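Uncharacterized protein (Lodderomyces elongisporus NRRL YB-4239, PDB 4EXJ) is of unknown catalytic activity but belongs to the glutathione S-transferase superfamily, probably binds glutathione as relatives do, and may take part in transcription regulation as a Ure2-like protein. Local coordinates at residues V170-R175 against I186-N191; K16-G21 against V30-W35; I71-A76 against E101-Q106. All blocks are in the same frame, centred on the assembly; numbering follows the deposited sequence.

Contact 1: residues V170-R175 against I186-N191; sequences VGEHRR and IDLKEN. With SO4 (sulfate ion), chain G.
Ile-186 O takes two N-H groups from the guanidinium of Arg-175, unequally. Arg-175 NH1 makes the main bond, 2.8 Å to Ile-186 O with an N-H...O angle of 162°; NH1 meets a lone pair in the carbonyl plane, and the oxygen lies near the guanidinium plane. Arg-175 NH2 adds a weak bond to the same oxygen at 3.3 Å. The other edge of the group is spent on Glu-172, one helical turn back, in a side-on salt bridge: Arg-175 NE donates to Glu-172 OE1 at 2.8 Å, and Arg-175 NH2 to the syn lone pair of Glu-172 OE2 at 2.7 Å. After an extended start (chi1, chi2), a bend at chi3 (73°) turns the guanidinium so that one plane serves both acceptors, which fixes its rotation. Arg-176 is a second salt-bridge partner of Glu-172 OE2. Leu-188 brings its branch up to this polar pair, with CG 3.5 Å from Arg-175 NH2 and CD1 3.5 Å from Glu-172 OE2. Asp-187 caps the short helix that follows, OD1 accepting from Lys-189 N. Arg-174 holds a sulfate, probably from the crystallisation liquor, edge-on through NE and NH2, with Gly-12 N as a further donor. A side-on Arg-Glu salt bridge whose arginine also donates to a loop carbonyl thus joins helix 163-179 to the loop at 186-187 within the largely helical C-terminal domain of the glutathione S-transferase fold.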
loop_
_atom_site.group_PDB
_atom_site.type_symbol
_atom_site.label_atom_id
_atom_site.label_comp_id
_atom_site.label_asym_id
_atom_site.label_seq_id
_atom_site.Cartn_x
_atom_site.Cartn_y
_atom_site.Cartn_z
ATOM N N VAL B 170 -9.107 10.450 -6.915
ATOM C CA VAL B 170 -9.470 10.929 -5.609
ATOM C C VAL B 170 -8.268 11.517 -4.842
ATOM O O VAL B 170 -8.379 12.551 -4.249
ATOM C CB VAL B 170 -10.173 9.842 -4.789
ATOM C CG1 VAL B 170 -10.361 10.263 -3.368
ATOM C CG2 VAL B 170 -11.484 9.511 -5.404
ATOM N N GLY B 171 -7.124 10.842 -4.873
ATOM C CA GLY B 171 -5.913 11.421 -4.259
ATOM C C GLY B 171 -5.513 12.749 -4.902
ATOM O O GLY B 171 -5.131 13.720 -4.219
ATOM N N GLU B 172 -5.589 12.820 -6.228
ATOM C CA GLU B 172 -5.150 14.028 -6.923
ATOM C C GLU B 172 -6.133 15.186 -6.692
ATOM O O GLU B 172 -5.719 16.356 -6.506
ATOM C CB GLU B 172 -5.005 13.727 -8.417
ATOM C CG GLU B 172 -4.682 14.924 -9.306
ATOM C CD GLU B 172 -3.483 15.711 -8.867
ATOM O OE1 GLU B 172 -2.672 15.218 -8.039
ATOM O OE2 GLU B 172 -3.330 16.834 -9.398
ATOM N N HIS B 173 -7.423 14.864 -6.688
ATOM C CA HIS B 173 -8.459 15.858 -6.388
ATOM C C HIS B 173 -8.240 16.389 -4.959
ATOM O O HIS B 173 -8.334 17.583 -4.701
ATOM C CB HIS B 173 -9.853 15.260 -6.551
ATOM C CG HIS B 173 -10.946 16.144 -6.039
ATOM N ND1 HIS B 173 -11.324 16.159 -4.715
ATOM C CD2 HIS B 173 -11.753 17.022 -6.677
ATOM C CE1 HIS B 173 -12.302 17.035 -4.551
ATOM N NE2 HIS B 173 -12.586 17.567 -5.728
ATOM N N ARG B 174 -7.932 15.491 -4.031
ATOM C CA ARG B 174 -7.662 15.906 -2.650
ATOM C C ARG B 174 -6.453 16.843 -2.551
ATOM O O ARG B 174 -6.455 17.820 -1.790
ATOM C CB ARG B 174 -7.456 14.675 -1.761
ATOM C CG ARG B 174 -7.298 14.971 -0.240
ATOM C CD ARG B 174 -8.526 15.636 0.363
ATOM N NE ARG B 174 -8.439 15.602 1.834
ATOM C CZ ARG B 174 -9.272 16.245 2.649
ATOM N NH1 ARG B 174 -10.227 17.020 2.167
ATOM N NH2 ARG B 174 -9.133 16.113 3.979
ATOM N N ARG B 175 -5.397 16.504 -3.275
ATOM C CA ARG B 175 -4.178 17.304 -3.261
ATOM C C ARG B 175 -4.507 18.728 -3.725
ATOM O O ARG B 175 -4.097 19.713 -3.089
ATOM C CB ARG B 175 -3.159 16.684 -4.221
ATOM C CG ARG B 175 -1.801 17.446 -4.261
ATOM C CD ARG B 175 -0.892 16.894 -5.394
ATOM N NE ARG B 175 -1.361 17.294 -6.735
ATOM C CZ ARG B 175 -0.926 18.364 -7.405
ATOM N NH1 ARG B 175 -0.031 19.174 -6.871
ATOM N NH2 ARG B 175 -1.414 18.621 -8.617
ATOM N N ILE B 186 2.407 21.727 -6.498
ATOM C CA ILE B 186 3.004 21.572 -7.811
ATOM C C ILE B 186 1.889 21.736 -8.819
ATOM O O ILE B 186 0.858 21.069 -8.741
ATOM C CB ILE B 186 3.598 20.171 -7.997
ATOM C CG1 ILE B 186 4.777 19.943 -7.064
ATOM C CG2 ILE B 186 4.034 19.961 -9.475
ATOM C CD1 ILE B 186 5.175 18.493 -7.006
ATOM N N ASP B 187 2.090 22.615 -9.798
ATOM C CA ASP B 187 1.138 22.740 -10.883
ATOM C C ASP B 187 1.500 21.738 -11.978
ATOM O O ASP B 187 2.632 21.762 -12.484
ATOM C CB ASP B 187 1.168 24.169 -11.446
ATOM C CG ASP B 187 -0.041 24.478 -12.302
ATOM O OD1 ASP B 187 -0.291 23.737 -13.268
ATOM O OD2 ASP B 187 -0.759 25.455 -11.998
ATOM N N LEU B 188 0.565 20.846 -12.330
ATOM C CA LEU B 188 0.881 19.771 -13.272
ATOM C C LEU B 188 0.856 20.245 -14.707
ATOM O O LEU B 188 1.461 19.625 -15.572
ATOM C CB LEU B 188 -0.121 18.629 -13.172
ATOM C CG LEU B 188 -0.251 17.919 -11.841
ATOM C CD1 LEU B 188 -1.134 16.686 -12.089
ATOM C CD2 LEU B 188 1.111 17.506 -11.314
ATOM N N LYS B 189 0.112 21.311 -14.967
ATOM C CA LYS B 189 -0.082 21.741 -16.359
ATOM C C LYS B 189 1.232 21.828 -17.101
ATOM O O LYS B 189 1.335 21.403 -18.248
ATOM C CB LYS B 189 -0.785 23.097 -16.424
ATOM C CG LYS B 189 -2.257 23.048 -16.084
ATOM C CD LYS B 189 -2.876 24.431 -16.261
ATOM C CE LYS B 189 -3.903 24.735 -15.180
ATOM N NZ LYS B 189 -3.255 24.940 -13.853
ATOM N N GLU B 190 2.234 22.371 -16.420
ATOM C CA GLU B 190 3.532 22.663 -17.008
ATOM C C GLU B 190 4.416 21.435 -17.235
ATOM O O GLU B 190 4.839 21.176 -18.362
ATOM C CB GLU B 190 4.266 23.669 -16.120
ATOM C CG GLU B 190 3.400 24.855 -15.702
ATOM C CD GLU B 190 3.924 25.563 -14.464
ATOM O OE1 GLU B 190 3.258 26.513 -13.999
ATOM O OE2 GLU B 190 4.994 25.169 -13.952
ATOM N N ASN B 191 4.697 20.678 -16.178
ATOM C CA ASN B 191 5.690 19.603 -16.290
ATOM C C ASN B 191 5.137 18.188 -16.445
ATOM O O ASN B 191 5.879 17.282 -16.780
ATOM C CB ASN B 191 6.683 19.644 -15.124
ATOM C CG ASN B 191 7.599 20.847 -15.183
ATOM O OD1 ASN B 191 7.486 21.767 -14.369
ATOM N ND2 ASN B 191 8.494 20.860 -16.163
HETATM S S SO4 G . -6.037 13.472 3.382
HETATM O O1 SO4 G . -5.702 14.726 2.660
HETATM O O2 SO4 G . -6.552 12.534 2.504
HETATM O O3 SO4 G . -4.800 12.938 3.977
HETATM O O4 SO4 G . -6.965 13.803 4.479
#

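Contact 2: residues K16-G21 against V30-W35; sequences KPLVLG and VHMFHW
In the beta-alpha-beta unit of the thioredoxin-like N-terminal domain, Leu-18 of helix 15-23 meets Val-30 and Met-32 of strand 28-32. The strand lies parallel to strand 4-8, and its alternation gives the geometry: Val-30 and Met-32, two residues apart, both supply contacts to the helix, while the ring of His-31 meets Tyr-7. Backbone bonds from His-31 to Leu-6 and Thr-8 anchor this edge of the sheet. Leu-18 is the sole residue of 16-21 to touch 30-35, and the nearest CA pair, Leu-18 with Val-30, is 7.7 Å apart. The interaction is purely apolar. Having CG anti to the backbone N (chi1 179°) carries the Leu-18 branch off the helix, where it crosses each partner at about a right angle. Pro-17, next to it, turns to other neighbours, Ile-71 and Ile-75 of helix 68-79. Leucine 18 has two conformers, and the distances to both partners hold for one of them. In that conformer both methyls of Val-30 touch one methyl of Leu-18: Leu-18 CD1 lies 3.7 Å from Val-30 CG1 and 3.8 Å from Val-30 CG2. Met-32 bends at chi2 (68°) and chi3 (72°), which curls the thioether back and places Met-32 CE at Leu-18 CD2, a tight and therefore doubtful 3.4 Å away.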
loop_
_atom_site.group_PDB
_atom_site.type_symbol
_atom_site.label_atom_id
_atom_site.label_comp_id
_atom_site.label_asym_id
_atom_site.label_seq_id
_atom_site.Cartn_x
_atom_site.Cartn_y
_atom_site.Cartn_z
ATOM N N LYS B 16 -12.716 7.315 -1.900
ATOM C CA LYS B 16 -12.545 6.334 -2.965
ATOM C C LYS B 16 -13.705 5.335 -3.086
ATOM O O LYS B 16 -14.328 5.225 -4.145
ATOM C CB LYS B 16 -11.228 5.611 -2.796
ATOM C CG LYS B 16 -10.021 6.473 -3.107
ATOM C CD LYS B 16 -8.764 5.631 -3.077
ATOM C CE LYS B 16 -7.657 6.339 -2.415
ATOM N NZ LYS B 16 -6.612 5.461 -1.795
ATOM N N PRO B 17 -13.995 4.583 -2.011
ATOM C CA PRO B 17 -15.094 3.616 -2.117
ATOM C C PRO B 17 -16.456 4.304 -2.195
ATOM O O PRO B 17 -17.401 3.759 -2.752
ATOM C CB PRO B 17 -14.944 2.752 -0.836
ATOM C CG PRO B 17 -14.145 3.590 0.112
ATOM C CD PRO B 17 -13.289 4.523 -0.717
ATOM N N LEU B 18 -16.532 5.529 -1.720
ATOM C CA LEU B 18 -17.722 6.303 -1.847
ATOM C C LEU B 18 -18.054 6.598 -3.295
ATOM O O LEU B 18 -19.134 6.359 -3.744
ATOM C CB LEU B 18 -17.498 7.613 -1.121
ATOM C CG LEU B 18 -18.594 8.655 -1.101
ATOM C CD1 LEU B 18 -19.743 8.111 -0.358
ATOM C CD2 LEU B 18 -18.080 9.895 -0.391
ATOM N N VAL B 19 -17.071 7.059 -4.034
ATOM C CA VAL B 19 -17.255 7.252 -5.470
ATOM C C VAL B 19 -17.674 5.950 -6.179
ATOM O O VAL B 19 -18.628 5.946 -6.955
ATOM C CB VAL B 19 -15.982 7.822 -6.138
ATOM C CG1 VAL B 19 -16.061 7.754 -7.667
ATOM C CG2 VAL B 19 -15.734 9.266 -5.651
ATOM N N LEU B 20 -16.932 4.859 -5.949
ATOM C CA LEU B 20 -17.265 3.595 -6.621
ATOM C C LEU B 20 -18.682 3.115 -6.288
ATOM O O LEU B 20 -19.439 2.745 -7.187
ATOM C CB LEU B 20 -16.253 2.492 -6.296
ATOM C CG LEU B 20 -16.590 1.150 -6.960
ATOM C CD1 LEU B 20 -16.561 1.266 -8.448
ATOM C CD2 LEU B 20 -15.568 0.111 -6.519
ATOM N N GLY B 21 -19.033 3.120 -5.010
ATOM C CA GLY B 21 -20.381 2.692 -4.596
ATOM C C GLY B 21 -21.473 3.478 -5.308
ATOM O O GLY B 21 -22.466 2.911 -5.767
ATOM N N VAL B 30 -24.326 5.005 3.256
ATOM C CA VAL B 30 -23.157 5.822 3.586
ATOM C C VAL B 30 -23.300 6.582 4.895
ATOM O O VAL B 30 -24.229 7.377 5.071
ATOM C CB VAL B 30 -22.818 6.823 2.459
ATOM C CG1 VAL B 30 -21.610 7.680 2.851
ATOM C CG2 VAL B 30 -22.562 6.096 1.163
ATOM N N HIS B 31 -22.377 6.328 5.819
ATOM C CA HIS B 31 -22.325 7.080 7.057
ATOM C C HIS B 31 -21.150 8.028 6.991
ATOM O O HIS B 31 -20.023 7.649 7.313
ATOM C CB HIS B 31 -22.179 6.130 8.246
ATOM C CG HIS B 31 -22.274 6.803 9.578
ATOM N ND1 HIS B 31 -21.244 7.543 10.116
ATOM C CD2 HIS B 31 -23.274 6.835 10.491
ATOM C CE1 HIS B 31 -21.606 8.006 11.299
ATOM N NE2 HIS B 31 -22.833 7.591 11.549
ATOM N N MET B 32 -21.409 9.259 6.552
ATOM C CA MET B 32 -20.354 10.261 6.394
ATOM C C MET B 32 -20.057 10.996 7.708
ATOM O O MET B 32 -20.917 11.708 8.243
ATOM C CB MET B 32 -20.727 11.247 5.270
ATOM C CG MET B 32 -19.693 12.341 5.001
ATOM S SD MET B 32 -18.151 11.727 4.283
ATOM C CE MET B 32 -18.661 11.310 2.621
ATOM N N PHE B 33 -18.859 10.804 8.243
ATOM C CA PHE B 33 -18.434 11.503 9.456
ATOM C C PHE B 33 -18.179 12.968 9.143
ATOM O O PHE B 33 -17.806 13.306 8.018
ATOM C CB PHE B 33 -17.115 10.928 10.002
ATOM C CG PHE B 33 -17.228 9.531 10.582
ATOM C CD1 PHE B 33 -18.138 9.245 11.591
ATOM C CD2 PHE B 33 -16.391 8.514 10.137
ATOM C CE1 PHE B 33 -18.230 7.952 12.125
ATOM C CE2 PHE B 33 -16.472 7.236 10.664
ATOM C CZ PHE B 33 -17.393 6.956 11.668
ATOM N N HIS B 34 -18.360 13.832 10.144
ATOM C CA HIS B 34 -17.790 15.179 10.090
ATOM C C HIS B 34 -16.268 15.072 10.133
ATOM O O HIS B 34 -15.720 14.070 10.604
ATOM C CB HIS B 34 -18.300 16.038 11.252
ATOM C CG HIS B 34 -19.592 16.741 10.962
ATOM N ND1 HIS B 34 -20.821 16.126 11.085
ATOM C CD2 HIS B 34 -19.845 18.008 10.553
ATOM C CE1 HIS B 34 -21.773 16.982 10.764
ATOM N NE2 HIS B 34 -21.208 18.132 10.437
ATOM N N TRP B 35 -15.577 16.089 9.636
ATOM C CA TRP B 35 -14.117 16.034 9.585
ATOM C C TRP B 35 -13.454 17.315 10.092
ATOM O O TRP B 35 -13.717 18.399 9.568
ATOM C CB TRP B 35 -13.628 15.695 8.164
ATOM C CG TRP B 35 -12.374 14.923 8.194
ATOM C CD1 TRP B 35 -11.123 15.367 7.893
ATOM C CD2 TRP B 35 -12.226 13.557 8.611
ATOM N NE1 TRP B 35 -10.202 14.363 8.083
ATOM C CE2 TRP B 35 -10.857 13.241 8.519
ATOM C CE3 TRP B 35 -13.124 12.573 9.045
ATOM C CZ2 TRP B 35 -10.356 11.977 8.839
ATOM C CZ3 TRP B 35 -12.630 11.321 9.358
ATOM C CH2 TRP B 35 -11.263 11.034 9.263
#

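Contact 3: residues I71-A76 against E101-Q106; sequences ILLYIA and ELLFYQ
Leu-73 and Leu-103 reach toward each other tip to tip across the gap between helix 68-79 and helix 93-120, whose CA atoms at these two residues are 8.9 Å apart. The evidence for the orientation is in the distances: a single methyl, Leu-103 CD1, sits against the whole fork of Leu-73, 3.5 Å from Leu-73 CG and 3.7 Å from each of Leu-73 CD1 and CD2. With CB pointing toward the other helix and CG anti to the carbonyl carbon (chi1 -74° in Leu-73, -70° in Leu-103), each fork ends in the gap. The second methyl of Leu-103 has a looser neighbour, with its CD2 4.3 Å from Leu-72 CD1. Leu-103 is thus shared by two consecutive residues of 71-76, while Leu-72 also rests on Leu-20 of helix 15-23. The contact borders the dimer interface: Phe-104 stacks on Phe-104 of the second subunit, and Leu-73 packs on Asn-100 of that subunit. The three leucines are buried and join the thioredoxin-like domain to the helical domain. With only methyl and methine carbons meeting, this leucine contact rests on shape and the exclusion of water; hydrogen bonds nearby are made by the Leu-103 backbone oxygen to Asn-69 and by Gln-106 OE1 to Lys-16 and Asn-69.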
loop_
_atom_site.group_PDB
_atom_site.type_symbol
_atom_site.label_atom_id
_atom_site.label_comp_id
_atom_site.label_asym_id
_atom_site.label_seq_id
_atom_site.Cartn_x
_atom_site.Cartn_y
_atom_site.Cartn_z
ATOM N N ILE B 71 -11.038 -1.931 -0.114
ATOM C CA ILE B 71 -12.475 -1.790 -0.191
ATOM C C ILE B 71 -12.885 -1.557 -1.647
ATOM O O ILE B 71 -13.892 -2.083 -2.088
ATOM C CB ILE B 71 -12.961 -0.677 0.739
ATOM C CG1 ILE B 71 -12.637 -1.071 2.187
ATOM C CG2 ILE B 71 -14.459 -0.404 0.516
ATOM C CD1 ILE B 71 -12.751 0.120 3.196
ATOM N N LEU B 72 -12.102 -0.789 -2.403
ATOM C CA LEU B 72 -12.376 -0.658 -3.829
ATOM C C LEU B 72 -12.508 -2.034 -4.470
ATOM O O LEU B 72 -13.444 -2.292 -5.247
ATOM C CB LEU B 72 -11.280 0.155 -4.549
ATOM C CG LEU B 72 -11.379 1.675 -4.375
ATOM C CD1 LEU B 72 -10.184 2.375 -5.049
ATOM C CD2 LEU B 72 -12.694 2.241 -4.915
ATOM N N LEU B 73 -11.534 -2.897 -4.186
ATOM C CA LEU B 73 -11.524 -4.258 -4.755
ATOM C C LEU B 73 -12.732 -5.072 -4.298
ATOM O O LEU B 73 -13.359 -5.789 -5.096
ATOM C CB LEU B 73 -10.223 -4.983 -4.411
ATOM C CG LEU B 73 -9.028 -4.465 -5.215
ATOM C CD1 LEU B 73 -7.678 -4.766 -4.554
ATOM C CD2 LEU B 73 -9.107 -5.088 -6.631
ATOM N N TYR B 74 -13.057 -4.954 -3.022
ATOM C CA TYR B 74 -14.187 -5.681 -2.455
ATOM C C TYR B 74 -15.500 -5.245 -3.082
ATOM O O TYR B 74 -16.320 -6.080 -3.449
ATOM C CB TYR B 74 -14.257 -5.491 -0.947
ATOM C CG TYR B 74 -15.492 -6.139 -0.377
ATOM C CD1 TYR B 74 -15.466 -7.473 0.014
ATOM C CD2 TYR B 74 -16.687 -5.431 -0.288
ATOM C CE1 TYR B 74 -16.615 -8.090 0.520
ATOM C CE2 TYR B 74 -17.833 -6.031 0.216
ATOM C CZ TYR B 74 -17.786 -7.358 0.617
ATOM O OH TYR B 74 -18.934 -7.952 1.107
ATOM N N ILE B 75 -15.704 -3.933 -3.208
ATOM C CA ILE B 75 -16.937 -3.409 -3.786
ATOM C C ILE B 75 -17.077 -3.810 -5.244
ATOM O O ILE B 75 -18.147 -4.231 -5.675
ATOM C CB ILE B 75 -17.046 -1.881 -3.626
ATOM C CG1 ILE B 75 -17.277 -1.539 -2.149
ATOM C CG2 ILE B 75 -18.165 -1.341 -4.524
ATOM C CD1 ILE B 75 -17.057 -0.060 -1.781
ATOM N N ALA B 76 -15.986 -3.726 -5.995
ATOM C CA ALA B 76 -16.015 -4.173 -7.378
ATOM C C ALA B 76 -16.375 -5.657 -7.471
ATOM O O ALA B 76 -17.261 -6.037 -8.232
ATOM C CB ALA B 76 -14.701 -3.882 -8.072
ATOM N N GLU B 101 -1.362 -4.101 -8.900
ATOM C CA GLU B 101 -0.125 -3.411 -8.554
ATOM C C GLU B 101 -0.371 -1.908 -8.452
ATOM O O GLU B 101 0.181 -1.255 -7.563
ATOM C CB GLU B 101 1.028 -3.779 -9.504
ATOM C CG GLU B 101 0.911 -3.245 -10.883
ATOM C CD GLU B 101 1.925 -3.857 -11.846
ATOM O OE1 GLU B 101 2.173 -3.240 -12.905
ATOM O OE2 GLU B 101 2.464 -4.951 -11.550
ATOM N N LEU B 102 -1.175 -1.347 -9.356
ATOM C CA LEU B 102 -1.440 0.108 -9.286
ATOM C C LEU B 102 -2.247 0.529 -8.076
ATOM O O LEU B 102 -2.060 1.646 -7.568
ATOM C CB LEU B 102 -2.071 0.648 -10.574
ATOM C CG LEU B 102 -1.047 0.661 -11.709
ATOM C CD1 LEU B 102 -1.760 0.962 -13.018
ATOM C CD2 LEU B 102 0.067 1.666 -11.448
ATOM N N LEU B 103 -3.107 -0.354 -7.568
ATOM C CA LEU B 103 -3.837 -0.052 -6.326
ATOM C C LEU B 103 -2.870 -0.060 -5.127
ATOM O O LEU B 103 -2.966 0.782 -4.217
ATOM C CB LEU B 103 -4.970 -1.053 -6.114
ATOM C CG LEU B 103 -6.123 -0.901 -7.108
ATOM C CD1 LEU B 103 -7.080 -2.065 -6.952
ATOM C CD2 LEU B 103 -6.819 0.418 -6.883
ATOM N N PHE B 104 -1.917 -0.989 -5.116
ATOM C CA PHE B 104 -0.872 -0.938 -4.088
ATOM C C PHE B 104 -0.015 0.309 -4.237
ATOM O O PHE B 104 0.257 0.996 -3.254
ATOM C CB PHE B 104 0.004 -2.202 -4.108
ATOM C CG PHE B 104 -0.564 -3.338 -3.278
ATOM C CD1 PHE B 104 -0.333 -3.391 -1.916
ATOM C CD2 PHE B 104 -1.318 -4.337 -3.874
ATOM C CE1 PHE B 104 -0.857 -4.435 -1.157
ATOM C CE2 PHE B 104 -1.845 -5.372 -3.118
ATOM C CZ PHE B 104 -1.613 -5.408 -1.777
ATOM N N TYR B 105 0.371 0.618 -5.470
ATOM C CA TYR B 105 1.213 1.785 -5.723
ATOM C C TYR B 105 0.513 3.088 -5.290
ATOM O O TYR B 105 1.124 3.967 -4.623
ATOM C CB TYR B 105 1.569 1.838 -7.226
ATOM C CG TYR B 105 2.471 3.015 -7.529
ATOM C CD1 TYR B 105 1.930 4.265 -7.771
ATOM C CD2 TYR B 105 3.857 2.877 -7.533
ATOM C CE1 TYR B 105 2.746 5.364 -8.011
ATOM C CE2 TYR B 105 4.689 3.969 -7.781
ATOM C CZ TYR B 105 4.116 5.207 -8.018
ATOM O OH TYR B 105 4.922 6.311 -8.238
ATOM N N GLN B 106 -0.762 3.228 -5.648
ATOM C CA GLN B 106 -1.487 4.464 -5.306
ATOM C C GLN B 106 -1.563 4.654 -3.811
ATOM O O GLN B 106 -1.368 5.754 -3.295
ATOM C CB GLN B 106 -2.869 4.528 -5.966
ATOM C CG GLN B 106 -3.541 5.895 -5.940
ATOM C CD GLN B 106 -4.156 6.257 -4.600
ATOM O OE1 GLN B 106 -4.574 5.373 -3.831
ATOM N NE2 GLN B 106 -4.230 7.552 -4.312
#

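In the fold
From the N terminus the chain first closes contact 2, where strand 28-32 returns along helix 15-23 after a short connection, completing the beta-alpha-beta unit with strand 4-8. Contact 3 then opens in helix 68-79 and closes on helix 93-120, with 24 residues, 11 of them helical, between its segments. Contact 1 comes last and stays local to the helical domain. The three loops run in series, with none nested and none crossing. Helix 15-23 is what binds them: Lys-16 NZ lies 2.9 Å from Gln-106 OE1, a probable hydrogen bond between contacts 2 and 3, while Val-170 of contact 1 packs on Lys-16 and Val-19. Contacts 1 and 3 meet where Gly-171 touches Gln-106, although their centres are about 20 Å apart.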